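Multicopper oxidase (Aquifex aeolicus, PDB 6TTD) probably oxidises metal ions and, in this laboratory-evolved variant, laccase-type organic substrates, passing the electrons through bound copper to molecular oxygen. Local coordinates at residues 250-255 against 291-296; 394-399 against 439-444. All coordinates share one frame; numbering follows the deposited sequence.

Contact 1. Residues 250-255 against 291-296; sequences FRILNG and NEILVA
Face-to-face packing of two strands, closed at one end by a side-chain hydrogen bond, joins I252 and N254 to I293, V295 and A296 in the middle cupredoxin-like domain. The strand axes of 250-254 and 293-295 come no closer than 8.8 Å and run at 41°, too far apart for backbone pairing. I252 and I293 reach toward each other tip to tip, CD1 of I252 lying 3.8 Å from CD1 of I293. L263 of strand 261-267 touches both. N254 bears on both V295 and A296 through its CB, 3.9 Å from CG1 of V295 and 3.4 Å from O of A296. With CG anti to the backbone N, the N254 amide is carried beside the V295-A296 backbone, where its ND2 gives a hydrogen bond of 3.0 Å to O of V295, with an N-H...O angle of 155°. The acceptor lies almost in the amide plane of N254, yet the nitrogen sits 43° above the carbonyl plane of V295, not on a lone pair. ND2 also bonds to O of R259, and OD1 accepts from N of S256. Three hydrogen bonds thus hold both ends of this buried amide, which should fix its orientation.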
loop_
_atom_site.group_PDB
_atom_site.type_symbol
_atom_site.label_atom_id
_atom_site.label_comp_id
_atom_site.label_asym_id
_atom_site.label_seq_id
_atom_site.Cartn_x
_atom_site.Cartn_y
_atom_site.Cartn_z
ATOM N N PHE A 250 13.615 -4.336 -4.799
ATOM C CA PHE A 250 12.369 -5.017 -4.460
ATOM C C PHE A 250 11.364 -3.982 -4.013
ATOM O O PHE A 250 11.699 -3.100 -3.203
ATOM C CB PHE A 250 12.581 -6.071 -3.371
ATOM C CG PHE A 250 13.431 -7.190 -3.846
ATOM C CD1 PHE A 250 12.919 -8.101 -4.775
ATOM C CD2 PHE A 250 14.767 -7.280 -3.453
ATOM C CE1 PHE A 250 13.714 -9.128 -5.295
ATOM C CE2 PHE A 250 15.560 -8.317 -3.936
ATOM C CZ PHE A 250 15.040 -9.251 -4.870
ATOM N N ARG A 251 10.155 -4.055 -4.587
ATOM C CA ARG A 251 9.076 -3.126 -4.254
ATOM C C ARG A 251 8.098 -3.887 -3.382
ATOM O O ARG A 251 7.229 -4.607 -3.889
ATOM C CB ARG A 251 8.410 -2.611 -5.512
ATOM C CG ARG A 251 9.361 -1.736 -6.313
ATOM C CD ARG A 251 8.695 -1.301 -7.618
ATOM N NE ARG A 251 9.611 -0.584 -8.527
ATOM C CZ ARG A 251 9.607 0.724 -8.711
ATOM N NH1 ARG A 251 8.736 1.514 -8.041
ATOM N NH2 ARG A 251 10.459 1.234 -9.599
ATOM N N ILE A 252 8.255 -3.749 -2.069
ATOM C CA ILE A 252 7.428 -4.511 -1.127
ATOM C C ILE A 252 6.139 -3.735 -0.884
ATOM O O ILE A 252 6.152 -2.597 -0.399
ATOM C CB ILE A 252 8.200 -4.782 0.173
ATOM C CG1 ILE A 252 9.413 -5.645 -0.187
ATOM C CG2 ILE A 252 7.278 -5.415 1.275
ATOM C CD1 ILE A 252 10.474 -5.618 0.830
ATOM N N LEU A 253 5.022 -4.344 -1.235
ATOM C CA LEU A 253 3.695 -3.775 -1.021
ATOM C C LEU A 253 2.937 -4.750 -0.119
ATOM O O LEU A 253 2.755 -5.927 -0.482
ATOM C CB LEU A 253 2.993 -3.546 -2.385
ATOM C CG LEU A 253 1.600 -2.899 -2.380
ATOM C CD1 LEU A 253 1.347 -2.422 -3.774
ATOM C CD2 LEU A 253 0.587 -3.959 -2.070
ATOM N N ASN A 254 2.552 -4.297 1.086
ATOM C CA ASN A 254 1.744 -5.157 1.959
ATOM C C ASN A 254 0.301 -5.102 1.465
ATOM O O ASN A 254 -0.412 -4.139 1.726
ATOM C CB ASN A 254 1.861 -4.700 3.400
ATOM C CG ASN A 254 1.092 -5.589 4.310
ATOM O OD1 ASN A 254 0.180 -6.281 3.851
ATOM N ND2 ASN A 254 1.441 -5.613 5.602
ATOM N N GLY A 255 -0.156 -6.139 0.749
ATOM C CA GLY A 255 -1.519 -6.207 0.230
ATOM C C GLY A 255 -2.441 -7.038 1.109
ATOM O O GLY A 255 -3.473 -7.514 0.626
ATOM N N ASN A 291 18.562 -3.478 8.804
ATOM C CA ASN A 291 18.535 -4.941 8.841
ATOM C C ASN A 291 17.129 -5.508 9.034
ATOM O O ASN A 291 16.963 -6.744 9.054
ATOM C CB ASN A 291 19.485 -5.472 9.923
ATOM C CG ASN A 291 19.068 -5.067 11.303
ATOM O OD1 ASN A 291 18.089 -5.581 11.818
ATOM N ND2 ASN A 291 19.799 -4.116 11.915
ATOM N N GLU A 292 16.102 -4.662 9.133
ATOM C CA GLU A 292 14.717 -5.142 9.056
ATOM C C GLU A 292 13.837 -3.979 8.638
ATOM O O GLU A 292 14.222 -2.820 8.806
ATOM C CB GLU A 292 14.211 -5.717 10.396
ATOM C CG GLU A 292 14.088 -4.687 11.470
ATOM C CD GLU A 292 13.573 -5.274 12.795
ATOM O OE1 GLU A 292 12.864 -4.562 13.533
ATOM O OE2 GLU A 292 13.884 -6.444 13.108
ATOM N N ILE A 293 12.624 -4.300 8.131
ATOM C CA ILE A 293 11.590 -3.285 7.888
ATOM C C ILE A 293 10.246 -3.787 8.400
ATOM O O ILE A 293 9.910 -4.972 8.261
ATOM C CB ILE A 293 11.466 -2.892 6.411
ATOM C CG1 ILE A 293 11.234 -4.110 5.539
ATOM C CG2 ILE A 293 12.685 -2.113 5.941
ATOM C CD1 ILE A 293 10.967 -3.726 4.084
ATOM N N LEU A 294 9.481 -2.856 8.975
ATOM C CA LEU A 294 8.139 -3.085 9.466
ATOM C C LEU A 294 7.176 -2.502 8.435
ATOM O O LEU A 294 7.275 -1.326 8.093
ATOM C CB LEU A 294 7.960 -2.430 10.837
ATOM C CG LEU A 294 6.650 -2.726 11.609
ATOM C CD1 LEU A 294 6.534 -4.214 12.005
ATOM C CD2 LEU A 294 6.469 -1.874 12.869
ATOM N N VAL A 295 6.288 -3.333 7.903
ATOM C CA VAL A 295 5.434 -2.926 6.795
ATOM C C VAL A 295 3.997 -3.317 7.115
ATOM O O VAL A 295 3.685 -4.515 7.183
ATOM C CB VAL A 295 5.870 -3.580 5.471
ATOM C CG1 VAL A 295 5.186 -2.894 4.282
ATOM C CG2 VAL A 295 7.369 -3.545 5.380
ATOM N N ALA A 296 3.090 -2.289 7.247
ATOM C CA ALA A 296 1.697 -2.588 7.525
ATOM C C ALA A 296 0.868 -2.485 6.252
ATOM O O ALA A 296 1.321 -1.906 5.252
ATOM C CB ALA A 296 1.138 -1.616 8.576
#

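Contact 2. Residues 394-399 against 439-444; sequences QVQRIT and VILEYV
R397 and E442 lie side by side on one face of a parallel strand pair and join in a salt bridge. From CB, 4.1 Å from O of E442, the R397 chain sets out anti to its backbone nitrogen and runs on to CG, which passes near the same carbonyl oxygen and CG2 of V444. CD lies between OE2 of E442, at 3.1 Å, and CG2 of V444, at 3.5 Å. Bends at chi2 and chi3 turn the guanidinium back to the carboxylate; NE and CZ face OE2 at longer range before NH1 of R397 meets OE2 of E442 at 2.7 Å. That bond is bent, 148° at the hydrogen; NH1 meets OE2 nearly along its C-O axis, and the oxygen lies 20° out of the guanidinium plane, the two flat groups being 25° apart. OE1 pairs with R490 of strand 488-495, so E442 links two arginines across three strands.

The backbone ladder is regular from V395-I440 to T399-V444. These strands belong to a mixed sheet of the C-terminal cupredoxin-like domain, with 394-402 between 407-409 and 437-445. Successive bonds run in both directions: N of Q396 to O of I440 at 2.8 Å, N of E442 to O of Q396 at 2.9 Å, and N of I398 to O of E442.

On the opposite face, CB of Q396 meets CD2 of L441 at 3.6 Å. I398 lies alongside Y443, its CB 3.7 Å from CD1 of Y443 and its CG2 equally close to that ring carbon. Beyond this pair, Y443 continues onto M453 and I455 of strand 451-455.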
loop_
_atom_site.group_PDB
_atom_site.type_symbol
_atom_site.label_atom_id
_atom_site.label_comp_id
_atom_site.label_asym_id
_atom_site.label_seq_id
_atom_site.Cartn_x
_atom_site.Cartn_y
_atom_site.Cartn_z
ATOM N N GLN A 394 -1.669 24.418 12.743
ATOM C CA GLN A 394 -2.607 24.047 13.784
ATOM C C GLN A 394 -2.584 22.539 13.992
ATOM O O GLN A 394 -2.338 21.777 13.064
ATOM C CB GLN A 394 -4.012 24.476 13.400
ATOM C CG GLN A 394 -4.355 24.025 11.997
ATOM C CD GLN A 394 -5.810 24.207 11.687
ATOM O OE1 GLN A 394 -6.155 24.823 10.674
ATOM N NE2 GLN A 394 -6.687 23.700 12.574
ATOM N N VAL A 395 -2.865 22.112 15.218
ATOM C CA VAL A 395 -2.918 20.700 15.558
ATOM C C VAL A 395 -4.361 20.230 15.516
ATOM O O VAL A 395 -5.247 20.855 16.105
ATOM C CB VAL A 395 -2.301 20.422 16.938
ATOM C CG1 VAL A 395 -2.402 18.916 17.268
ATOM C CG2 VAL A 395 -0.832 20.903 16.982
ATOM N N GLN A 396 -4.575 19.102 14.859
ATOM C CA GLN A 396 -5.853 18.414 14.733
ATOM C C GLN A 396 -5.680 17.070 15.448
ATOM O O GLN A 396 -5.010 16.179 14.917
ATOM C CB GLN A 396 -6.165 18.238 13.245
ATOM C CG GLN A 396 -7.473 17.681 12.909
ATOM C CD GLN A 396 -8.568 18.623 13.290
ATOM O OE1 GLN A 396 -8.613 19.797 12.830
ATOM N NE2 GLN A 396 -9.430 18.151 14.189
ATOM N N ARG A 397 -6.223 16.927 16.666
ATOM C CA ARG A 397 -6.089 15.670 17.398
ATOM C C ARG A 397 -7.067 14.632 16.854
ATOM O O ARG A 397 -8.240 14.926 16.638
ATOM C CB ARG A 397 -6.318 15.860 18.896
ATOM C CG ARG A 397 -6.145 14.570 19.697
ATOM C CD ARG A 397 -5.172 14.701 20.825
ATOM N NE ARG A 397 -5.674 15.654 21.777
ATOM C CZ ARG A 397 -4.915 16.356 22.608
ATOM N NH1 ARG A 397 -3.594 16.191 22.600
ATOM N NH2 ARG A 397 -5.483 17.243 23.433
ATOM N N ILE A 398 -6.581 13.426 16.593
ATOM C CA ILE A 398 -7.405 12.361 16.037
ATOM C C ILE A 398 -7.281 11.210 17.011
ATOM O O ILE A 398 -6.251 10.511 17.035
ATOM C CB ILE A 398 -6.958 11.914 14.645
ATOM C CG1 ILE A 398 -6.855 13.071 13.649
ATOM C CG2 ILE A 398 -7.876 10.739 14.172
ATOM C CD1 ILE A 398 -8.100 13.740 13.348
ATOM N N THR A 399 -8.301 11.023 17.828
ATOM C CA THR A 399 -8.278 10.057 18.914
ATOM C C THR A 399 -8.936 8.764 18.464
ATOM O O THR A 399 -10.116 8.771 18.068
ATOM C CB THR A 399 -9.012 10.621 20.121
ATOM O OG1 THR A 399 -8.339 11.803 20.561
ATOM C CG2 THR A 399 -9.012 9.648 21.191
ATOM N N VAL A 439 -1.157 21.444 8.441
ATOM C CA VAL A 439 -1.854 20.924 9.614
ATOM C C VAL A 439 -0.961 19.854 10.212
ATOM O O VAL A 439 -0.280 19.133 9.478
ATOM C CB VAL A 439 -3.226 20.276 9.291
ATOM C CG1 VAL A 439 -3.947 19.970 10.596
ATOM C CG2 VAL A 439 -4.050 21.127 8.447
ATOM N N ILE A 440 -0.978 19.732 11.538
ATOM C CA ILE A 440 -0.377 18.602 12.210
ATOM C C ILE A 440 -1.534 17.740 12.659
ATOM O O ILE A 440 -2.407 18.218 13.377
ATOM C CB ILE A 440 0.484 19.055 13.393
ATOM C CG1 ILE A 440 1.678 19.808 12.857
ATOM C CG2 ILE A 440 1.008 17.862 14.213
ATOM C CD1 ILE A 440 2.403 20.451 13.938
ATOM N N LEU A 441 -1.568 16.489 12.201
ATOM C CA LEU A 441 -2.547 15.517 12.674
ATOM C C LEU A 441 -1.890 14.765 13.793
ATOM O O LEU A 441 -0.790 14.248 13.618
ATOM C CB LEU A 441 -2.970 14.529 11.588
ATOM C CG LEU A 441 -3.589 15.169 10.357
ATOM C CD1 LEU A 441 -4.079 14.109 9.377
ATOM C CD2 LEU A 441 -4.695 16.075 10.822
ATOM N N GLU A 442 -2.539 14.728 14.948
ATOM C CA GLU A 442 -1.992 14.002 16.081
ATOM C C GLU A 442 -2.903 12.826 16.410
ATOM O O GLU A 442 -4.009 13.017 16.945
ATOM C CB GLU A 442 -1.832 14.919 17.290
ATOM C CG GLU A 442 -1.382 14.154 18.507
ATOM C CD GLU A 442 -1.172 15.069 19.691
ATOM O OE1 GLU A 442 -0.047 15.623 19.795
ATOM O OE2 GLU A 442 -2.148 15.259 20.474
ATOM N N TYR A 443 -2.447 11.624 16.042
ATOM C CA TYR A 443 -3.146 10.386 16.335
ATOM C C TYR A 443 -2.834 9.960 17.759
ATOM O O TYR A 443 -1.661 9.815 18.141
ATOM C CB TYR A 443 -2.737 9.238 15.375
ATOM C CG TYR A 443 -3.109 9.434 13.940
ATOM C CD1 TYR A 443 -4.451 9.434 13.544
ATOM C CD2 TYR A 443 -2.118 9.638 12.966
ATOM C CE1 TYR A 443 -4.805 9.606 12.209
ATOM C CE2 TYR A 443 -2.463 9.789 11.625
ATOM C CZ TYR A 443 -3.803 9.769 11.265
ATOM O OH TYR A 443 -4.140 9.945 9.947
ATOM N N VAL A 444 -3.874 9.690 18.509
ATOM C CA VAL A 444 -3.742 9.221 19.877
ATOM C C VAL A 444 -4.461 7.878 19.915
ATOM O O VAL A 444 -5.689 7.820 19.892
ATOM C CB VAL A 444 -4.329 10.238 20.861
ATOM C CG1 VAL A 444 -4.291 9.751 22.317
ATOM C CG2 VAL A 444 -3.579 11.575 20.685
#

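In the fold
Contact 1 and contact 2 belong to different cupredoxin-like domains and follow one another along the chain; their centres are 26 Å apart, and their nearest atoms, about 12 Å apart, do not touch. Both nevertheless approach bound copper: the side chains of A296 and Y443 each lie about 10 Å from a copper ion, beyond coordinating distance. From 291-296, A296 touches Y450, next to H451, which with C509 and H514 binds one copper. The strand under Y443 carries H454, which with H118 binds another copper, bordering the oxygen pocket. Both contacts thus border the segment 450-455, which carries the copper ligands H451 and H454.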